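PDB 3D4O: dipicolinate synthase subunit A from Bacillus halodurans, which probably catalyses, as one of two subunits of dipicolinate synthase, the oxidation that yields dipicolinate for the spore, with a nicotinamide cofactor. Local coordinates for residues G5-I10 against D28-L33; N157-G162 against R212-C217; S32-D37 against T47-D52. One frame throughout, in Å; residues are numbered along the deposited sequence.

Contact 1 (G5-I10 against D28-L33)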
ATOM      1  N   GLY C   5      -8.373 -16.509 -38.974  1.00 42.37           N
ATOM      2  CA  GLY C   5      -8.195 -15.747 -40.210  1.00 42.21           C
ATOM      3  C   GLY C   5      -7.961 -14.277 -39.969  1.00 42.02           C
ATOM      4  O   GLY C   5      -7.768 -13.496 -40.908  1.00 42.56           O
ATOM      5  N   LYS C   6      -8.007 -13.900 -38.700  1.00 41.56           N
ATOM      6  CA  LYS C   6      -7.768 -12.507 -38.316  1.00 41.24           C
ATOM      7  C   LYS C   6      -6.325 -12.325 -37.917  1.00 40.16           C
ATOM      8  O   LYS C   6      -5.716 -13.211 -37.352  1.00 40.02           O
ATOM      9  CB  LYS C   6      -8.763 -12.033 -37.260  1.00 41.99           C
ATOM     10  CG  LYS C   6     -10.145 -11.927 -37.894  1.00 45.76           C
ATOM     11  CD  LYS C   6     -11.121 -11.016 -37.155  1.00 47.66           C
ATOM     12  CE  LYS C   6     -12.248 -10.596 -38.118  1.00 48.49           C
ATOM     13  NZ  LYS C   6     -13.122  -9.488 -37.609  1.00 50.98           N
ATOM     14  N   HIS C   7      -5.766 -11.197 -38.321  1.00 39.11           N
ATOM     15  CA  HIS C   7      -4.379 -10.875 -38.031  1.00 38.59           C
ATOM     16  C   HIS C   7      -4.296  -9.588 -37.267  1.00 38.33           C
ATOM     17  O   HIS C   7      -4.721  -8.542 -37.747  1.00 39.52           O
ATOM     18  CB  HIS C   7      -3.563 -10.811 -39.320  1.00 39.64           C
ATOM     19  CG  HIS C   7      -2.173 -10.272 -39.142  1.00 38.98           C
ATOM     20  ND1 HIS C   7      -1.453 -10.433 -37.979  1.00 45.26           N
ATOM     21  CD2 HIS C   7      -1.343  -9.651 -40.012  1.00 40.01           C
ATOM     22  CE1 HIS C   7      -0.260  -9.888 -38.125  1.00 41.73           C
ATOM     23  NE2 HIS C   7      -0.165  -9.411 -39.351  1.00 38.56           N
ATOM     24  N   VAL C   8      -3.767  -9.687 -36.054  1.00 37.84           N
ATOM     25  CA  VAL C   8      -3.602  -8.521 -35.193  1.00 37.45           C
ATOM     26  C   VAL C   8      -2.139  -8.294 -34.803  1.00 37.14           C
ATOM     27  O   VAL C   8      -1.349  -9.219 -34.634  1.00 36.26           O
ATOM     28  CB  VAL C   8      -4.503  -8.572 -33.891  1.00 37.76           C
ATOM     29  CG1 VAL C   8      -5.878  -9.170 -34.193  1.00 34.41           C
ATOM     30  CG2 VAL C   8      -3.849  -9.359 -32.780  1.00 36.64           C
ATOM     31  N   VAL C   9      -1.793  -7.018 -34.718  1.00 36.76           N
ATOM     32  CA  VAL C   9      -0.482  -6.622 -34.250  1.00 35.56           C
ATOM     33  C   VAL C   9      -0.690  -6.016 -32.875  1.00 34.83           C
ATOM     34  O   VAL C   9      -1.541  -5.149 -32.668  1.00 32.25           O
ATOM     35  CB  VAL C   9       0.265  -5.654 -35.203  1.00 36.93           C
ATOM     36  CG1 VAL C   9      -0.480  -4.356 -35.384  1.00 39.82           C
ATOM     37  CG2 VAL C   9       1.677  -5.373 -34.678  1.00 34.85           C
ATOM     38  N   ILE C  10       0.072  -6.569 -31.947  1.00 33.75           N
ATOM     39  CA  ILE C  10       0.108  -6.167 -30.564  1.00 33.41           C
ATOM     40  C   ILE C  10       1.448  -5.512 -30.354  1.00 33.48           C
ATOM     41  O   ILE C  10       2.490  -6.139 -30.460  1.00 31.99           O
ATOM     42  CB  ILE C  10      -0.062  -7.377 -29.612  1.00 33.99           C
ATOM     43  CG1 ILE C  10      -1.412  -8.074 -29.845  1.00 34.60           C
ATOM     44  CG2 ILE C  10       0.023  -6.953 -28.152  1.00 31.61           C
ATOM     45  CD1 ILE C  10      -1.788  -9.117 -28.761  1.00 33.63           C
ATOM     46  N   ASP C  28      -7.351 -18.680 -31.801  1.00 37.83           N
ATOM     47  CA  ASP C  28      -6.773 -18.932 -33.125  1.00 37.13           C
ATOM     48  C   ASP C  28      -6.492 -17.699 -33.981  1.00 37.50           C
ATOM     49  O   ASP C  28      -6.622 -17.744 -35.215  1.00 36.14           O
ATOM     50  CB  ASP C  28      -7.683 -19.860 -33.929  1.00 38.30           C
ATOM     51  CG  ASP C  28      -6.957 -20.496 -35.098  1.00 39.63           C
ATOM     52  OD1 ASP C  28      -5.752 -20.808 -34.927  1.00 40.77           O
ATOM     53  OD2 ASP C  28      -7.577 -20.679 -36.176  1.00 44.28           O
ATOM     54  N   ALA C  29      -6.134 -16.597 -33.330  1.00 37.30           N
ATOM     55  CA  ALA C  29      -5.764 -15.369 -34.055  1.00 37.56           C
ATOM     56  C   ALA C  29      -4.299 -15.397 -34.471  1.00 37.52           C
ATOM     57  O   ALA C  29      -3.452 -16.026 -33.825  1.00 37.59           O
ATOM     58  CB  ALA C  29      -6.041 -14.122 -33.208  1.00 37.86           C
ATOM     59  N   LYS C  30      -4.009 -14.733 -35.579  1.00 36.74           N
ATOM     60  CA  LYS C  30      -2.610 -14.567 -36.003  1.00 36.74           C
ATOM     61  C   LYS C  30      -2.118 -13.300 -35.327  1.00 36.02           C
ATOM     62  O   LYS C  30      -2.746 -12.254 -35.446  1.00 34.57           O
ATOM     63  CB  LYS C  30      -2.460 -14.464 -37.518  1.00 36.26           C
ATOM     64  CG  LYS C  30      -1.014 -14.243 -37.967  1.00 36.76           C
ATOM     65  CD  LYS C  30      -0.903 -14.134 -39.501  1.00 36.62           C
ATOM     66  CE  LYS C  30       0.518 -13.764 -39.946  1.00 34.40           C
ATOM     67  NZ  LYS C  30       0.611 -13.546 -41.399  1.00 38.71           N
ATOM     68  N   ILE C  31      -0.996 -13.423 -34.622  1.00 37.29           N
ATOM     69  CA  ILE C  31      -0.432 -12.326 -33.807  1.00 37.89           C
ATOM     70  C   ILE C  31       1.027 -11.962 -34.035  1.00 37.95           C
ATOM     71  O   ILE C  31       1.933 -12.719 -33.703  1.00 38.87           O
ATOM     72  CB  ILE C  31      -0.534 -12.653 -32.294  1.00 38.03           C
ATOM     73  CG1 ILE C  31      -1.973 -13.016 -31.904  1.00 38.81           C
ATOM     74  CG2 ILE C  31      -0.010 -11.460 -31.467  1.00 37.30           C
ATOM     75  CD1 ILE C  31      -2.107 -13.751 -30.552  1.00 37.97           C
ATOM     76  N   SER C  32       1.226 -10.770 -34.583  1.00 37.52           N
ATOM     77  CA  SER C  32       2.564 -10.189 -34.744  1.00 35.75           C
ATOM     78  C   SER C  32       2.829  -9.405 -33.481  1.00 34.97           C
ATOM     79  O   SER C  32       2.065  -8.504 -33.125  1.00 35.65           O
ATOM     80  CB  SER C  32       2.640  -9.287 -35.969  1.00 36.61           C
ATOM     81  OG  SER C  32       2.532 -10.042 -37.155  1.00 32.57           O
ATOM     82  N   LEU C  33       3.898  -9.765 -32.782  1.00 34.57           N
ATOM     83  CA  LEU C  33       4.172  -9.201 -31.438  1.00 35.97           C
ATOM     84  C   LEU C  33       5.422  -8.335 -31.350  1.00 36.19           C
ATOM     85  O   LEU C  33       6.557  -8.818 -31.386  1.00 36.02           O
ATOM     86  CB  LEU C  33       4.241 -10.344 -30.413  1.00 35.14           C
ATOM     87  CG  LEU C  33       4.229 -10.012 -28.931  1.00 37.30           C
ATOM     88  CD1 LEU C  33       2.900  -9.323 -28.544  1.00 32.62           C
ATOM     89  CD2 LEU C  33       4.484 -11.321 -28.102  1.00 34.51           C
TER
HETATM   90  O   HOH W   1      -5.858 -16.865 -38.077  1.00 59.68           O

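Contact 2 (N157-G162 against R212-C217)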
ATOM      1  N   ASN C 157      -6.868  12.902   7.217  1.00 36.77           N
ATOM      2  CA  ASN C 157      -7.732  13.712   6.382  1.00 36.86           C
ATOM      3  C   ASN C 157      -7.372  13.481   4.943  1.00 36.40           C
ATOM      4  O   ASN C 157      -6.285  13.830   4.519  1.00 36.39           O
ATOM      5  CB  ASN C 157      -7.581  15.196   6.712  1.00 38.69           C
ATOM      6  CG  ASN C 157      -8.151  15.541   8.091  1.00 42.34           C
ATOM      7  OD1 ASN C 157      -9.013  14.832   8.629  1.00 44.63           O
ATOM      8  ND2 ASN C 157      -7.684  16.638   8.648  1.00 44.89           N
ATOM      9  N   VAL C 158      -8.303  12.909   4.190  1.00 36.39           N
ATOM     10  CA  VAL C 158      -8.074  12.588   2.778  1.00 36.09           C
ATOM     11  C   VAL C 158      -9.082  13.236   1.886  1.00 36.41           C
ATOM     12  O   VAL C 158     -10.273  13.145   2.123  1.00 40.03           O
ATOM     13  CB  VAL C 158      -8.163  11.043   2.550  1.00 35.96           C
ATOM     14  CG1 VAL C 158      -8.058  10.675   1.041  1.00 32.32           C
ATOM     15  CG2 VAL C 158      -7.094  10.333   3.380  1.00 34.20           C
ATOM     16  N   ALA C 159      -8.589  13.934   0.881  1.00 36.07           N
ATOM     17  CA  ALA C 159      -9.434  14.591  -0.131  1.00 35.96           C
ATOM     18  C   ALA C 159      -9.271  13.883  -1.445  1.00 36.20           C
ATOM     19  O   ALA C 159      -8.148  13.472  -1.812  1.00 34.96           O
ATOM     20  CB  ALA C 159      -9.063  16.040  -0.325  1.00 34.26           C
ATOM     21  N   VAL C 160     -10.405  13.671  -2.101  1.00 36.05           N
ATOM     22  CA  VAL C 160     -10.421  13.170  -3.482  1.00 35.82           C
ATOM     23  C   VAL C 160     -11.062  14.273  -4.313  1.00 36.78           C
ATOM     24  O   VAL C 160     -12.091  14.850  -3.933  1.00 38.89           O
ATOM     25  CB  VAL C 160     -11.191  11.866  -3.688  1.00 35.82           C
ATOM     26  CG1 VAL C 160     -11.203  11.503  -5.184  1.00 36.44           C
ATOM     27  CG2 VAL C 160     -10.617  10.694  -2.877  1.00 27.87           C
ATOM     28  N   LEU C 161     -10.436  14.595  -5.433  1.00 37.39           N
ATOM     29  CA  LEU C 161     -10.930  15.660  -6.316  1.00 37.44           C
ATOM     30  C   LEU C 161     -11.544  14.973  -7.516  1.00 38.14           C
ATOM     31  O   LEU C 161     -10.859  14.258  -8.256  1.00 38.41           O
ATOM     32  CB  LEU C 161      -9.814  16.597  -6.743  1.00 38.00           C
ATOM     33  CG  LEU C 161      -9.047  17.242  -5.588  1.00 38.46           C
ATOM     34  CD1 LEU C 161      -7.954  18.169  -6.132  1.00 32.78           C
ATOM     35  CD2 LEU C 161      -9.938  17.989  -4.604  1.00 35.22           C
ATOM     36  N   GLY C 162     -12.858  15.118  -7.610  1.00 36.91           N
ATOM     37  CA  GLY C 162     -13.662  14.541  -8.683  1.00 37.24           C
ATOM     38  C   GLY C 162     -14.456  13.341  -8.243  1.00 38.17           C
ATOM     39  O   GLY C 162     -13.968  12.510  -7.475  1.00 37.56           O
ATOM     40  N   ARG C 212      -6.433  22.801   3.282  1.00 39.62           N
ATOM     41  CA  ARG C 212      -5.403  23.311   4.184  1.00 40.67           C
ATOM     42  C   ARG C 212      -5.080  22.374   5.342  1.00 39.83           C
ATOM     43  O   ARG C 212      -4.044  22.521   5.988  1.00 38.62           O
ATOM     44  CB  ARG C 212      -5.699  24.749   4.648  1.00 42.71           C
ATOM     45  CG  ARG C 212      -6.884  24.994   5.525  1.00 48.50           C
ATOM     46  CD  ARG C 212      -7.272  26.470   5.412  1.00 53.35           C
ATOM     47  N   ASP C 213      -5.938  21.388   5.567  1.00 39.31           N
ATOM     48  CA  ASP C 213      -5.704  20.416   6.642  1.00 40.02           C
ATOM     49  C   ASP C 213      -5.633  18.983   6.134  1.00 38.99           C
ATOM     50  O   ASP C 213      -5.646  18.020   6.900  1.00 37.28           O
ATOM     51  CB  ASP C 213      -6.769  20.524   7.737  1.00 42.65           C
ATOM     52  CG  ASP C 213      -8.174  20.254   7.230  1.00 49.71           C
ATOM     53  OD1 ASP C 213      -8.347  20.101   5.999  1.00 58.35           O
ATOM     54  OD2 ASP C 213      -9.107  20.201   8.067  1.00 58.12           O
ATOM     55  N   VAL C 214      -5.537  18.861   4.825  1.00 37.85           N
ATOM     56  CA  VAL C 214      -5.509  17.551   4.178  1.00 37.35           C
ATOM     57  C   VAL C 214      -4.149  16.899   4.179  1.00 37.04           C
ATOM     58  O   VAL C 214      -3.114  17.510   3.837  1.00 39.58           O
ATOM     59  CB  VAL C 214      -6.104  17.636   2.760  1.00 37.74           C
ATOM     60  CG1 VAL C 214      -5.907  16.367   2.018  1.00 38.78           C
ATOM     61  CG2 VAL C 214      -7.598  17.961   2.912  1.00 39.70           C
ATOM     62  N   ASP C 215      -4.183  15.625   4.522  1.00 34.78           N
ATOM     63  CA  ASP C 215      -2.968  14.822   4.631  1.00 35.25           C
ATOM     64  C   ASP C 215      -2.583  14.105   3.342  1.00 34.70           C
ATOM     65  O   ASP C 215      -1.418  13.894   3.069  1.00 31.61           O
ATOM     66  CB  ASP C 215      -3.169  13.766   5.695  1.00 34.57           C
ATOM     67  CG  ASP C 215      -3.384  14.350   7.036  1.00 36.56           C
ATOM     68  OD1 ASP C 215      -2.578  15.224   7.425  1.00 34.87           O
ATOM     69  OD2 ASP C 215      -4.337  13.904   7.704  1.00 35.71           O
ATOM     70  N   VAL C 216      -3.603  13.657   2.613  1.00 34.88           N
ATOM     71  CA  VAL C 216      -3.408  12.978   1.328  1.00 33.63           C
ATOM     72  C   VAL C 216      -4.484  13.469   0.396  1.00 34.59           C
ATOM     73  O   VAL C 216      -5.660  13.473   0.742  1.00 35.22           O
ATOM     74  CB  VAL C 216      -3.465  11.426   1.411  1.00 33.32           C
ATOM     75  CG1 VAL C 216      -3.174  10.786   0.007  1.00 29.16           C
ATOM     76  CG2 VAL C 216      -2.442  10.880   2.429  1.00 34.87           C
ATOM     77  N   CYS C 217      -4.050  13.921  -0.758  1.00 35.15           N
ATOM     78  CA  CYS C 217      -4.945  14.426  -1.774  1.00 36.37           C
ATOM     79  C   CYS C 217      -4.771  13.638  -3.065  1.00 37.32           C
ATOM     80  O   CYS C 217      -3.670  13.552  -3.607  1.00 37.35           O
ATOM     81  CB  CYS C 217      -4.636  15.879  -2.017  1.00 36.41           C
ATOM     82  SG  CYS C 217      -5.647  16.661  -3.310  1.00 40.62           S
TER

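Contact 3 (S32-D37 against T47-D52)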
ATOM      1  N   SER C  32       1.226 -10.770 -34.583  1.00 37.52           N
ATOM      2  CA  SER C  32       2.564 -10.189 -34.744  1.00 35.75           C
ATOM      3  C   SER C  32       2.829  -9.405 -33.481  1.00 34.97           C
ATOM      4  O   SER C  32       2.065  -8.504 -33.125  1.00 35.65           O
ATOM      5  CB  SER C  32       2.640  -9.287 -35.969  1.00 36.61           C
ATOM      6  OG  SER C  32       2.532 -10.042 -37.155  1.00 32.57           O
ATOM      7  N   LEU C  33       3.898  -9.765 -32.782  1.00 34.57           N
ATOM      8  CA  LEU C  33       4.172  -9.201 -31.438  1.00 35.97           C
ATOM      9  C   LEU C  33       5.422  -8.335 -31.350  1.00 36.19           C
ATOM     10  O   LEU C  33       6.557  -8.818 -31.386  1.00 36.02           O
ATOM     11  CB  LEU C  33       4.241 -10.344 -30.413  1.00 35.14           C
ATOM     12  CG  LEU C  33       4.229 -10.012 -28.931  1.00 37.30           C
ATOM     13  CD1 LEU C  33       2.900  -9.323 -28.544  1.00 32.62           C
ATOM     14  CD2 LEU C  33       4.484 -11.321 -28.102  1.00 34.51           C
ATOM     15  N   VAL C  34       5.180  -7.040 -31.183  1.00 35.98           N
ATOM     16  CA  VAL C  34       6.266  -6.048 -31.145  1.00 36.03           C
ATOM     17  C   VAL C  34       6.486  -5.497 -29.747  1.00 36.14           C
ATOM     18  O   VAL C  34       5.540  -5.089 -29.057  1.00 36.67           O
ATOM     19  CB  VAL C  34       5.988  -4.873 -32.136  1.00 35.25           C
ATOM     20  CG1 VAL C  34       7.165  -3.921 -32.203  1.00 34.37           C
ATOM     21  CG2 VAL C  34       5.647  -5.392 -33.507  1.00 33.86           C
ATOM     22  N   GLY C  35       7.748  -5.538 -29.324  1.00 35.83           N
ATOM     23  CA  GLY C  35       8.164  -4.980 -28.029  1.00 36.30           C
ATOM     24  C   GLY C  35       8.263  -5.972 -26.896  1.00 36.74           C
ATOM     25  O   GLY C  35       8.410  -5.596 -25.725  1.00 37.07           O
ATOM     26  N   PHE C  36       8.243  -7.247 -27.244  1.00 36.68           N
ATOM     27  CA  PHE C  36       8.281  -8.312 -26.230  1.00 37.57           C
ATOM     28  C   PHE C  36       9.486  -9.243 -26.357  1.00 38.85           C
ATOM     29  O   PHE C  36       9.415 -10.429 -26.064  1.00 38.02           O
ATOM     30  CB  PHE C  36       6.983  -9.117 -26.302  1.00 38.22           C
ATOM     31  CG  PHE C  36       5.753  -8.333 -25.910  1.00 39.24           C
ATOM     32  CD1 PHE C  36       5.131  -7.477 -26.819  1.00 38.58           C
ATOM     33  CD2 PHE C  36       5.207  -8.475 -24.655  1.00 34.14           C
ATOM     34  CE1 PHE C  36       3.997  -6.767 -26.472  1.00 37.70           C
ATOM     35  CE2 PHE C  36       4.060  -7.759 -24.300  1.00 38.54           C
ATOM     36  CZ  PHE C  36       3.457  -6.905 -25.218  1.00 36.60           C
ATOM     37  N   ASP C  37      10.607  -8.688 -26.781  1.00 41.48           N
ATOM     38  CA  ASP C  37      11.807  -9.501 -26.971  1.00 43.59           C
ATOM     39  C   ASP C  37      12.280 -10.128 -25.668  1.00 45.98           C
ATOM     40  O   ASP C  37      12.871 -11.211 -25.676  1.00 45.82           O
ATOM     41  CB  ASP C  37      12.923  -8.731 -27.679  1.00 44.75           C
ATOM     42  CG  ASP C  37      13.130  -7.375 -27.110  1.00 44.46           C
ATOM     43  OD1 ASP C  37      13.654  -7.276 -25.993  1.00 55.62           O
ATOM     44  OD2 ASP C  37      12.760  -6.404 -27.787  1.00 45.16           O
ATOM     45  N   THR C  47       4.200 -14.431 -33.407  1.00 38.76           N
ATOM     46  CA  THR C  47       5.528 -14.195 -33.987  1.00 38.63           C
ATOM     47  C   THR C  47       6.064 -12.851 -33.520  1.00 38.27           C
ATOM     48  O   THR C  47       5.472 -11.810 -33.785  1.00 35.44           O
ATOM     49  CB  THR C  47       5.515 -14.181 -35.525  1.00 38.23           C
ATOM     50  OG1 THR C  47       4.886 -15.369 -36.017  1.00 36.98           O
ATOM     51  CG2 THR C  47       6.950 -14.093 -36.080  1.00 38.28           C
ATOM     52  N   LYS C  48       7.189 -12.899 -32.814  1.00 38.67           N
ATOM     53  CA  LYS C  48       7.837 -11.690 -32.317  1.00 38.76           C
ATOM     54  C   LYS C  48       8.632 -11.024 -33.404  1.00 38.83           C
ATOM     55  O   LYS C  48       9.307 -11.669 -34.220  1.00 39.17           O
ATOM     56  CB  LYS C  48       8.786 -11.993 -31.164  1.00 39.76           C
ATOM     57  CG  LYS C  48       8.158 -12.497 -29.904  1.00 44.23           C
ATOM     58  CD  LYS C  48       9.262 -12.728 -28.896  1.00 48.74           C
ATOM     59  CE  LYS C  48       8.772 -13.282 -27.588  1.00 52.04           C
ATOM     60  NZ  LYS C  48       9.972 -13.567 -26.763  1.00 54.57           N
HETATM   61  N   MSE C  49       8.562  -9.707 -33.415  1.00 38.10           N
HETATM   62  CA  MSE C  49       9.273  -8.956 -34.433  1.00 37.54           C
HETATM   63  C   MSE C  49       9.449  -7.495 -34.096  1.00 38.62           C
HETATM   64  O   MSE C  49       8.881  -6.980 -33.128  1.00 38.83           O
HETATM   65  CB  MSE C  49       8.522  -9.070 -35.768  1.00 37.25           C
HETATM   66  CG  MSE C  49       7.151  -8.366 -35.823  1.00 31.62           C
HETATM   67 SE   MSE C  49       6.189  -8.914 -37.442  0.75 33.44          SE
HETATM   68  CE  MSE C  49       5.855 -10.775 -36.972  1.00 37.33           C
ATOM     69  N   ARG C  50      10.261  -6.860 -34.931  1.00 39.08           N
ATOM     70  CA  ARG C  50      10.527  -5.420 -34.858  1.00 40.01           C
ATOM     71  C   ARG C  50       9.426  -4.733 -35.646  1.00 39.17           C
ATOM     72  O   ARG C  50       8.877  -5.293 -36.598  1.00 37.42           O
ATOM     73  CB  ARG C  50      11.904  -5.035 -35.447  1.00 41.16           C
ATOM     74  CG  ARG C  50      13.111  -5.627 -34.724  1.00 43.79           C
ATOM     75  CD  ARG C  50      14.431  -5.104 -35.292  1.00 46.37           C
ATOM     76  NE  ARG C  50      14.480  -5.201 -36.750  1.00 50.72           N
ATOM     77  CZ  ARG C  50      14.706  -6.326 -37.416  1.00 53.41           C
ATOM     78  NH1 ARG C  50      14.888  -7.468 -36.766  1.00 56.06           N
ATOM     79  NH2 ARG C  50      14.729  -6.314 -38.739  1.00 55.35           N
ATOM     80  N   ILE C  51       9.139  -3.499 -35.256  1.00 39.23           N
ATOM     81  CA  ILE C  51       8.031  -2.741 -35.848  1.00 39.08           C
ATOM     82  C   ILE C  51       8.240  -2.587 -37.344  1.00 39.31           C
ATOM     83  O   ILE C  51       7.288  -2.544 -38.123  1.00 38.63           O
ATOM     84  CB  ILE C  51       7.797  -1.362 -35.139  1.00 39.35           C
ATOM     85  CG1 ILE C  51       6.317  -0.979 -35.256  1.00 41.33           C
ATOM     86  CG2 ILE C  51       8.756  -0.306 -35.662  1.00 37.80           C
ATOM     87  CD1 ILE C  51       5.902   0.251 -34.452  1.00 42.96           C
ATOM     88  N   ASP C  52       9.508  -2.562 -37.730  1.00 40.16           N
ATOM     89  CA  ASP C  52       9.905  -2.393 -39.143  1.00 40.80           C
ATOM     90  C   ASP C  52       9.741  -3.685 -39.939  1.00 40.74           C
ATOM     91  O   ASP C  52       9.984  -3.701 -41.137  1.00 39.90           O
ATOM     92  CB  ASP C  52      11.350  -1.860 -39.270  1.00 40.78           C
ATOM     93  CG  ASP C  52      12.401  -2.842 -38.768  1.00 42.52           C
ATOM     94  OD1 ASP C  52      12.829  -2.694 -37.605  1.00 50.66           O
ATOM     95  OD2 ASP C  52      12.775  -3.781 -39.505  1.00 46.70           O
TER

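Contact 1 (G5-I10 against D28-L33)
Lys30 lays its aliphatic chain over the imidazole of His7, CD standing 4.2 Å from the ring centroid and offset toward the rim, a CH-pi contact. With CG anti to the backbone N (chi1 178°) and the rest extended, the lysine is carried across one ring face. In the ring plane, His7 ND1 points at Lys30 O, a straight but weak bond of 3.4 Å, while the same oxygen takes the Val8 N at 2.8 Å. Ser32 meets the ring at its edge: OG lies 3.0 Å from His7 CE1, a close carbon-to-oxygen approach rather than a hydrogen bond. Beneath these groups runs regular parallel pairing, continued by Lys30 N to Lys6 O, Ser32 N to Val8 O and Ile10 N to Ser32 O. The two strands are the arms of a beta-alpha-beta unit of the kind repeated in Rossmann-like folds; the connecting helix 15-26 ends in a Schellman motif at Asp28, whose positive phi turns the chain toward the second strand. Against that helix lies the sheet face formed by Val8, Ile10, Ile31 and Leu33. Ile10 is its busiest member: CD1 sits 4.0 Å from Ile31 CG2, CB is 3.7 Å from Leu33 CD1, and Ile21 and Leu24 of the helix close over it. At the strand entrance, a water accepts from Gly5 N and donates to Asp28 O.

Contact 2 (N157-G162 against R212-C217)
Asn157 grips the approach to the neighbouring strand through its backbone and its side chain together. Its CB rests 3.4 Å from Asp213 O and also faces Asp215 OD2. Because CG stands anti to its own carbonyl carbon (chi1 -69°), the amide follows the incoming chain, and CG keeps to the same Asp213 oxygen. At the tip, ND2 donates to Asp213 O at 3.0 Å; the acceptor lies in the amide plane and the bond is nearly straight, although ND2 itself stands well above the carbonyl plane of Asp213. Two residues on, Asp215 turns to the backbone of Asn157: its OD2, met on the anti side, accepts Asn157 N at 2.8 Å, and its OD1 is held by His237. Asn157 O is gripped twice, by Asp215 N at 2.8 Å and more loosely by Val216 N at 3.3 Å. Regular parallel pairing then sets in, with Ala159 N bound to Val216 O. Here strand 157-161, the first of a Rossmann-like sheet, meets strand 216-219, the fourth, and Gly162 just beyond opens a glycine-rich turn consistent with a dinucleotide-binding GxGxxG motif. Val214, between the two aspartates, packs CG1 3.9 Å from Ala159 CB; further along, Leu161 CD1 lies 3.9 Å from Cys217 SG. The chemistry implies that an amide and a carboxylate, with the doubly used Asn157 O, probably help to fix the register before regular pairing begins, while apolar side chains fill in on the sheet face of Ala159 and Cys217.

Contact 3 (S32-D37 against T47-D52)
Strand 32-34 and strand 47-49 run parallel with axes 4.6 Å apart and a 37° twist, joined by Leu33 N to Thr47 O at 2.8 Å and by Met49 N to Leu33 O at 3.0 Å. Beside them, Met49, present as selenomethionine, folds back at chi3 (68°) to bring CE 3.4 Å from Ser32 OG, while its CG lies 4.1 Å from Val34 CG2. The other methyl of Val34 does a different job: CG1, anti to the backbone N (chi1 -174°), reaches past Met49 O to Ile51 CB at 3.9 Å, where the chain leaves the strand for a 3-10 turn. Cutting Val34 back to an alanine would probably open a gap between Ile51 and the Met49 chain, leaving that turn less firmly seated on the sheet. Across the start of the turn, Arg50 grips Asp52 side-on, NE to OD1 and NH2 to OD2, and its NH1 forms a salt bridge with Glu53. On the opposite sheet face, Lys48 stretches toward Phe36 O, a weak bond whose lysine end is uncertainly placed. Backbone bonds thus align the strands, and the Val34-Ile51 contact probably helps seat the turn, while the charged pairs of Arg50 stay local to residues 50-53.

Contacts 1 and 3 are successive steps across one sheet, sharing strand 30-34 with Ser32 and Leu33; their centres lie about 11 Å apart. Probable hydrogen bonds from Thr47 N to Ile31 O and from Val34 N to Ile10 O, each 2.9 Å, join them. Contact 2 belongs to the second sheet, across the chain's centre, about 45 Å from contact 1 and about 43 Å from contact 3, centre to centre. Both sheets run 3-2-1-4-5-6, so contacts 1 and 3 sample one half and contact 2 the central junction of the first and fourth strands, beside the possible cofactor-binding glycine turn. The 1,2-ethanediol about 4 Å from the Asp215 side chain is probably from the crystallisation liquor.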